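Long-range contact in telomere length regulator taz1 (Schizosaccharomyces pombe, PDB 4ZMI), which binds double-stranded telomeric DNA and regulates telomere length and function: residues E92-F103 and L225-L234. Numbering follows the deposited sequence.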
ATOM      1  N   GLU A  92      14.384 -12.530  -4.647  1.00 88.79           N
ATOM      2  CA  GLU A  92      13.661 -13.716  -5.120  1.00 95.08           C
ATOM      3  C   GLU A  92      13.366 -14.794  -4.051  1.00 93.31           C
ATOM      4  O   GLU A  92      12.337 -15.456  -4.102  1.00 85.60           O
ATOM      5  CB  GLU A  92      14.434 -14.306  -6.309  1.00104.41           C
ATOM      6  CG  GLU A  92      14.018 -15.679  -6.789  1.00109.66           C
ATOM      7  CD  GLU A  92      15.005 -16.234  -7.803  1.00113.52           C
ATOM      8  OE1 GLU A  92      15.678 -17.247  -7.502  1.00116.21           O
ATOM      9  OE2 GLU A  92      15.112 -15.646  -8.899  1.00115.24           O
ATOM     10  N   ASP A  93      14.261 -14.954  -3.078  1.00103.39           N
ATOM     11  CA  ASP A  93      14.075 -15.948  -2.017  1.00110.74           C
ATOM     12  C   ASP A  93      13.190 -15.422  -0.900  1.00108.04           C
ATOM     13  O   ASP A  93      12.483 -16.183  -0.238  1.00112.78           O
ATOM     14  CB  ASP A  93      15.425 -16.358  -1.403  1.00120.92           C
ATOM     15  CG  ASP A  93      16.072 -17.546  -2.110  1.00127.30           C
ATOM     16  OD1 ASP A  93      15.484 -18.648  -2.084  1.00126.92           O
ATOM     17  OD2 ASP A  93      17.187 -17.384  -2.659  1.00130.88           O
ATOM     18  N   LEU A  94      13.237 -14.112  -0.694  1.00101.45           N
ATOM     19  CA  LEU A  94      12.682 -13.498   0.505  1.00 94.73           C
ATOM     20  C   LEU A  94      11.253 -12.982   0.364  1.00 89.90           C
ATOM     21  O   LEU A  94      10.871 -12.042   1.059  1.00 88.66           O
ATOM     22  CB  LEU A  94      13.579 -12.339   0.934  1.00 91.69           C
ATOM     23  CG  LEU A  94      14.992 -12.731   1.332  1.00 94.34           C
ATOM     24  CD1 LEU A  94      15.870 -11.504   1.520  1.00 92.57           C
ATOM     25  CD2 LEU A  94      14.913 -13.542   2.601  1.00101.41           C
ATOM     26  N   GLU A  95      10.456 -13.574  -0.518  1.00 87.31           N
ATOM     27  CA  GLU A  95       9.124 -13.022  -0.766  1.00 83.37           C
ATOM     28  C   GLU A  95       8.246 -13.028   0.479  1.00 84.64           C
ATOM     29  O   GLU A  95       7.600 -12.033   0.790  1.00 84.35           O
ATOM     30  CB  GLU A  95       8.424 -13.732  -1.920  1.00 86.59           C
ATOM     31  CG  GLU A  95       7.199 -12.994  -2.399  1.00 89.53           C
ATOM     32  CD  GLU A  95       6.386 -13.785  -3.397  1.00 97.96           C
ATOM     33  OE1 GLU A  95       6.778 -13.849  -4.578  1.00102.01           O
ATOM     34  OE2 GLU A  95       5.347 -14.341  -2.999  1.00 99.44           O
ATOM     35  N   LYS A  96       8.250 -14.143   1.202  1.00 92.27           N
ATOM     36  CA  LYS A  96       7.459 -14.289   2.426  1.00 90.93           C
ATOM     37  C   LYS A  96       7.677 -13.148   3.433  1.00 88.10           C
ATOM     38  O   LYS A  96       6.721 -12.504   3.840  1.00 94.54           O
ATOM     39  CB  LYS A  96       7.667 -15.666   3.097  1.00101.79           C
ATOM     40  CG  LYS A  96       8.083 -16.823   2.161  1.00112.17           C
ATOM     41  CD  LYS A  96       9.607 -16.854   1.893  1.00106.20           C
ATOM     42  CE  LYS A  96      10.043 -18.124   1.160  1.00104.83           C
ATOM     43  NZ  LYS A  96      10.282 -19.281   2.076  1.00105.19           N
ATOM     44  N   PRO A  97       8.929 -12.882   3.844  1.00 86.56           N
ATOM     45  CA  PRO A  97       9.052 -11.784   4.811  1.00 84.11           C
ATOM     46  C   PRO A  97       8.833 -10.404   4.196  1.00 83.05           C
ATOM     47  O   PRO A  97       8.522  -9.479   4.936  1.00 87.81           O
ATOM     48  CB  PRO A  97      10.499 -11.910   5.294  1.00 82.61           C
ATOM     49  CG  PRO A  97      11.202 -12.510   4.155  1.00 79.52           C
ATOM     50  CD  PRO A  97      10.233 -13.517   3.598  1.00 84.73           C
ATOM     51  N   LEU A  98       9.009 -10.257   2.885  1.00 73.57           N
ATOM     52  CA  LEU A  98       8.744  -8.969   2.253  1.00 62.86           C
ATOM     53  C   LEU A  98       7.260  -8.639   2.396  1.00 64.92           C
ATOM     54  O   LEU A  98       6.906  -7.518   2.737  1.00 65.16           O
ATOM     55  CB  LEU A  98       9.178  -8.958   0.786  1.00 55.98           C
ATOM     56  CG  LEU A  98      10.699  -8.762   0.579  1.00 64.88           C
ATOM     57  CD1 LEU A  98      11.106  -9.062  -0.842  1.00 55.21           C
ATOM     58  CD2 LEU A  98      11.161  -7.351   0.967  1.00 66.95           C
ATOM     59  N   LYS A  99       6.405  -9.628   2.165  1.00 67.39           N
ATOM     60  CA  LYS A  99       4.956  -9.442   2.305  1.00 66.98           C
ATOM     61  C   LYS A  99       4.600  -8.976   3.704  1.00 73.78           C
ATOM     62  O   LYS A  99       3.703  -8.157   3.872  1.00 77.20           O
ATOM     63  CB  LYS A  99       4.214 -10.731   2.019  1.00 67.55           C
ATOM     64  CG  LYS A  99       4.494 -11.311   0.660  1.00 82.85           C
ATOM     65  CD  LYS A  99       3.513 -10.814  -0.378  1.00 89.63           C
ATOM     66  CE  LYS A  99       3.765 -11.536  -1.689  1.00 97.69           C
ATOM     67  NZ  LYS A  99       2.819 -11.125  -2.748  1.00 96.40           N
ATOM     68  N   SER A 100       5.310  -9.488   4.705  1.00 71.52           N
ATOM     69  CA  SER A 100       5.066  -9.077   6.078  1.00 76.04           C
ATOM     70  C   SER A 100       5.402  -7.605   6.288  1.00 73.10           C
ATOM     71  O   SER A 100       4.607  -6.867   6.861  1.00 74.43           O
ATOM     72  CB  SER A 100       5.850  -9.944   7.068  1.00 83.22           C
ATOM     73  OG  SER A 100       5.384 -11.284   7.058  1.00 93.68           O
ATOM     74  N   ILE A 101       6.574  -7.181   5.829  1.00 63.87           N
ATOM     75  CA  ILE A 101       6.990  -5.784   5.979  1.00 66.02           C
ATOM     76  C   ILE A 101       5.979  -4.839   5.301  1.00 64.57           C
ATOM     77  O   ILE A 101       5.582  -3.807   5.855  1.00 67.88           O
ATOM     78  CB  ILE A 101       8.397  -5.555   5.371  1.00 67.06           C
ATOM     79  CG1 ILE A 101       9.430  -6.438   6.069  1.00 78.43           C
ATOM     80  CG2 ILE A 101       8.805  -4.098   5.481  1.00 59.57           C
ATOM     81  CD1 ILE A 101      10.462  -7.005   5.124  1.00 85.72           C
ATOM     82  N   GLN A 102       5.555  -5.204   4.102  1.00 57.86           N
ATOM     83  CA  GLN A 102       4.606  -4.381   3.369  1.00 66.92           C
ATOM     84  C   GLN A 102       3.257  -4.274   4.121  1.00 65.85           C
ATOM     85  O   GLN A 102       2.656  -3.198   4.185  1.00 62.39           O
ATOM     86  CB  GLN A 102       4.430  -4.953   1.967  1.00 66.44           C
ATOM     87  CG  GLN A 102       3.440  -4.228   1.094  1.00 68.18           C
ATOM     88  CD  GLN A 102       3.126  -5.005  -0.162  1.00 70.92           C
ATOM     89  OE1 GLN A 102       2.490  -6.054  -0.104  1.00 76.35           O
ATOM     90  NE2 GLN A 102       3.588  -4.506  -1.306  1.00 72.28           N
ATOM     91  N   PHE A 103       2.813  -5.392   4.697  1.00 66.51           N
ATOM     92  CA  PHE A 103       1.593  -5.453   5.519  1.00 67.15           C
ATOM     93  C   PHE A 103       1.650  -4.376   6.584  1.00 66.89           C
ATOM     94  O   PHE A 103       0.740  -3.549   6.709  1.00 67.43           O
ATOM     95  CB  PHE A 103       1.495  -6.817   6.207  1.00 68.72           C
ATOM     96  CG  PHE A 103       0.097  -7.246   6.537  1.00 72.76           C
ATOM     97  CD1 PHE A 103      -0.446  -8.373   5.940  1.00 77.00           C
ATOM     98  CD2 PHE A 103      -0.668  -6.536   7.449  1.00 76.05           C
ATOM     99  CE1 PHE A 103      -1.734  -8.777   6.235  1.00 85.97           C
ATOM    100  CE2 PHE A 103      -1.958  -6.935   7.746  1.00 80.60           C
ATOM    101  CZ  PHE A 103      -2.493  -8.058   7.136  1.00 83.23           C
ATOM    102  N   LEU A 225      -4.670  -7.006   2.445  1.00 67.40           N
ATOM    103  CA  LEU A 225      -3.266  -7.240   2.749  1.00 66.73           C
ATOM    104  C   LEU A 225      -3.032  -8.702   3.122  1.00 77.67           C
ATOM    105  O   LEU A 225      -1.911  -9.187   3.071  1.00 80.57           O
ATOM    106  CB  LEU A 225      -2.793  -6.338   3.899  1.00 64.34           C
ATOM    107  CG  LEU A 225      -2.935  -4.814   3.792  1.00 58.78           C
ATOM    108  CD1 LEU A 225      -2.287  -4.110   4.983  1.00 61.02           C
ATOM    109  CD2 LEU A 225      -2.351  -4.292   2.495  1.00 63.15           C
ATOM    110  N   LEU A 226      -4.092  -9.397   3.520  1.00 84.33           N
ATOM    111  CA  LEU A 226      -3.979 -10.808   3.868  1.00 87.81           C
ATOM    112  C   LEU A 226      -3.981 -11.697   2.630  1.00 93.65           C
ATOM    113  O   LEU A 226      -3.150 -12.594   2.527  1.00100.58           O
ATOM    114  CB  LEU A 226      -5.090 -11.231   4.828  1.00 93.00           C
ATOM    115  CG  LEU A 226      -4.910 -10.862   6.300  1.00 91.56           C
ATOM    116  CD1 LEU A 226      -6.182 -11.146   7.080  1.00 90.93           C
ATOM    117  CD2 LEU A 226      -3.747 -11.614   6.898  1.00 92.73           C
ATOM    118  N   GLU A 227      -4.910 -11.454   1.701  1.00 92.19           N
ATOM    119  CA  GLU A 227      -4.906 -12.139   0.403  1.00 99.01           C
ATOM    120  C   GLU A 227      -3.554 -11.982  -0.276  1.00106.04           C
ATOM    121  O   GLU A 227      -2.978 -12.952  -0.764  1.00108.38           O
ATOM    122  CB  GLU A 227      -5.943 -11.548  -0.550  1.00103.34           C
ATOM    123  CG  GLU A 227      -7.347 -11.419  -0.027  1.00109.24           C
ATOM    124  CD  GLU A 227      -8.260 -10.788  -1.058  1.00112.46           C
ATOM    125  OE1 GLU A 227      -8.120 -11.108  -2.259  1.00109.39           O
ATOM    126  OE2 GLU A 227      -9.104  -9.959  -0.667  1.00116.99           O
ATOM    127  N   PHE A 228      -3.080 -10.737  -0.331  1.00108.22           N
ATOM    128  CA  PHE A 228      -1.778 -10.406  -0.905  1.00113.78           C
ATOM    129  C   PHE A 228      -0.728 -11.307  -0.254  1.00120.13           C
ATOM    130  O   PHE A 228       0.108 -11.885  -0.943  1.00122.88           O
ATOM    131  CB  PHE A 228      -1.475  -8.916  -0.658  1.00108.75           C
ATOM    132  CG  PHE A 228      -0.460  -8.295  -1.611  1.00108.28           C
ATOM    133  CD1 PHE A 228      -0.473  -6.925  -1.840  1.00103.64           C
ATOM    134  CD2 PHE A 228       0.514  -9.052  -2.249  1.00109.78           C
ATOM    135  CE1 PHE A 228       0.446  -6.324  -2.691  1.00 97.46           C
ATOM    136  CE2 PHE A 228       1.447  -8.446  -3.109  1.00 99.26           C
ATOM    137  CZ  PHE A 228       1.409  -7.089  -3.319  1.00 95.67           C
ATOM    138  N   LYS A 229      -0.816 -11.466   1.067  1.00124.81           N
ATOM    139  CA  LYS A 229       0.201 -12.185   1.846  1.00128.59           C
ATOM    140  C   LYS A 229       0.297 -13.690   1.553  1.00126.86           C
ATOM    141  O   LYS A 229       1.292 -14.326   1.898  1.00129.81           O
ATOM    142  CB  LYS A 229       0.023 -11.939   3.354  1.00134.43           C
ATOM    143  CG  LYS A 229       1.313 -12.087   4.171  1.00137.17           C
ATOM    144  CD  LYS A 229       1.155 -11.641   5.628  1.00136.17           C
ATOM    145  CE  LYS A 229       0.456 -12.692   6.483  1.00134.86           C
ATOM    146  NZ  LYS A 229       0.496 -12.340   7.933  1.00132.93           N
ATOM    147  N   ASN A 230      -0.723 -14.265   0.926  1.00121.21           N
ATOM    148  CA  ASN A 230      -0.594 -15.648   0.475  1.00119.41           C
ATOM    149  C   ASN A 230      -0.644 -15.799  -1.053  1.00113.87           C
ATOM    150  O   ASN A 230      -1.101 -16.809  -1.580  1.00113.61           O
ATOM    151  CB  ASN A 230      -1.565 -16.591   1.205  1.00123.27           C
ATOM    152  CG  ASN A 230      -3.020 -16.272   0.930  1.00125.67           C
ATOM    153  OD1 ASN A 230      -3.346 -15.205   0.421  1.00126.80           O
ATOM    154  ND2 ASN A 230      -3.907 -17.202   1.275  1.00126.65           N
ATOM    155  N   VAL A 231      -0.145 -14.780  -1.751  1.00105.15           N
ATOM    156  CA  VAL A 231       0.000 -14.815  -3.204  1.00 95.49           C
ATOM    157  C   VAL A 231       1.486 -14.776  -3.591  1.00 97.30           C
ATOM    158  O   VAL A 231       2.249 -13.987  -3.041  1.00 97.36           O
ATOM    159  CB  VAL A 231      -0.730 -13.628  -3.855  1.00 77.46           C
ATOM    160  CG1 VAL A 231      -0.302 -13.455  -5.304  1.00 72.30           C
ATOM    161  CG2 VAL A 231      -2.220 -13.819  -3.762  1.00 73.78           C
ATOM    162  N   ARG A 232       1.899 -15.632  -4.521  1.00101.23           N
ATOM    163  CA  ARG A 232       3.286 -15.615  -4.987  1.00112.30           C
ATOM    164  C   ARG A 232       3.500 -14.542  -6.050  1.00119.34           C
ATOM    165  O   ARG A 232       3.123 -14.714  -7.210  1.00125.49           O
ATOM    166  CB  ARG A 232       3.718 -16.989  -5.508  1.00113.02           C
ATOM    167  CG  ARG A 232       4.860 -17.594  -4.719  1.00115.55           C
ATOM    168  CD  ARG A 232       5.121 -19.031  -5.127  1.00124.19           C
ATOM    169  NE  ARG A 232       6.221 -19.611  -4.359  1.00130.95           N
ATOM    170  CZ  ARG A 232       6.517 -20.908  -4.324  1.00139.28           C
ATOM    171  NH1 ARG A 232       5.788 -21.781  -5.011  1.00143.18           N
ATOM    172  NH2 ARG A 232       7.542 -21.335  -3.594  1.00140.63           N
ATOM    173  N   ARG A 233       4.106 -13.429  -5.649  1.00114.59           N
ATOM    174  CA  ARG A 233       4.257 -12.300  -6.555  1.00110.24           C
ATOM    175  C   ARG A 233       5.536 -12.373  -7.376  1.00108.18           C
ATOM    176  O   ARG A 233       5.534 -12.058  -8.567  1.00112.65           O
ATOM    177  CB  ARG A 233       4.165 -10.974  -5.800  1.00109.95           C
ATOM    178  CG  ARG A 233       2.781 -10.336  -5.833  1.00108.68           C
ATOM    179  CD  ARG A 233       2.288 -10.128  -7.257  1.00112.25           C
ATOM    180  NE  ARG A 233       0.918  -9.615  -7.291  1.00124.38           N
ATOM    181  CZ  ARG A 233      -0.136 -10.289  -7.756  1.00129.40           C
ATOM    182  NH1 ARG A 233       0.020 -11.510  -8.248  1.00139.41           N
ATOM    183  NH2 ARG A 233      -1.345  -9.738  -7.739  1.00119.44           N
ATOM    184  N   LEU A 234       6.625 -12.801  -6.748  1.00100.45           N
ATOM    185  CA  LEU A 234       7.890 -12.905  -7.467  1.00 97.20           C
ATOM    186  C   LEU A 234       7.842 -14.012  -8.523  1.00 99.78           C
ATOM    187  O   LEU A 234       8.023 -15.189  -8.223  1.00 98.86           O
ATOM    188  CB  LEU A 234       9.064 -13.047  -6.495  1.00 90.51           C
ATOM    189  CG  LEU A 234       9.147 -11.814  -5.576  1.00 84.33           C
ATOM    190  CD1 LEU A 234      10.269 -11.904  -4.559  1.00 87.67           C
ATOM    191  CD2 LEU A 234       9.260 -10.513  -6.376  1.00 71.34           C
TER
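Phe103 and Leu225 start a nearly antiparallel pairing of helices 95-103 and 225-229. The axes of these short segments approach to 9.9 Å, with 170° between their N-to-C directions. Lys99 faces Lys229 midway, and beyond residue 229 an irregular segment, 230-234, runs on past the first turn of helix 95-103. The Phe103 ring lies over Leu225, whose CB sits 3.6 Å from the ring centroid in a CH-pi contact, 13° off the normal. Leu226 CD2 reaches Phe103 CE1 at 3.5 Å, and Lys229 CD lies 3.7 Å from Phe103 CD1. Replacing the Phe103 ring by an alanine is likely to leave Leu225 CB without its CH-pi partner and open a gap beside Leu226 and Lys229. Lys229 NZ itself turns to Glu23 in a salt bridge.

In the helical domain of Taz1, placed in the TRF family by sequence, the contact joins helix 95-107 to helix 214-229 and the segment after it, near the end of this fragment. The Lys99 chain bends at chi2 (-91°), and NZ donates a hydrogen bond to Val231 O (2.9 Å) and a weak one to Phe228 O, tying down the turn after helix 225-229. NZ also lies at the edge of the Phe228 ring, while Gln102 OE1 stands 3.3 Å above one face, toward the rim. Gln102 NE2 is hydrogen-bonded to Ile76 O. Farther along, the extended Glu95 side chain brings its carboxylate to the backbone of 233-234. OE1 lies 2.4 Å from Leu234 N, so short that the modelled bond is doubtful; OE2 accepts a weak hydrogen bond from Arg233 N. Leu234 CD1 packs 3.7 Å from Glu95 CB, and the same leucine side chain touches Phe78 and Ile81 of helix 78-83.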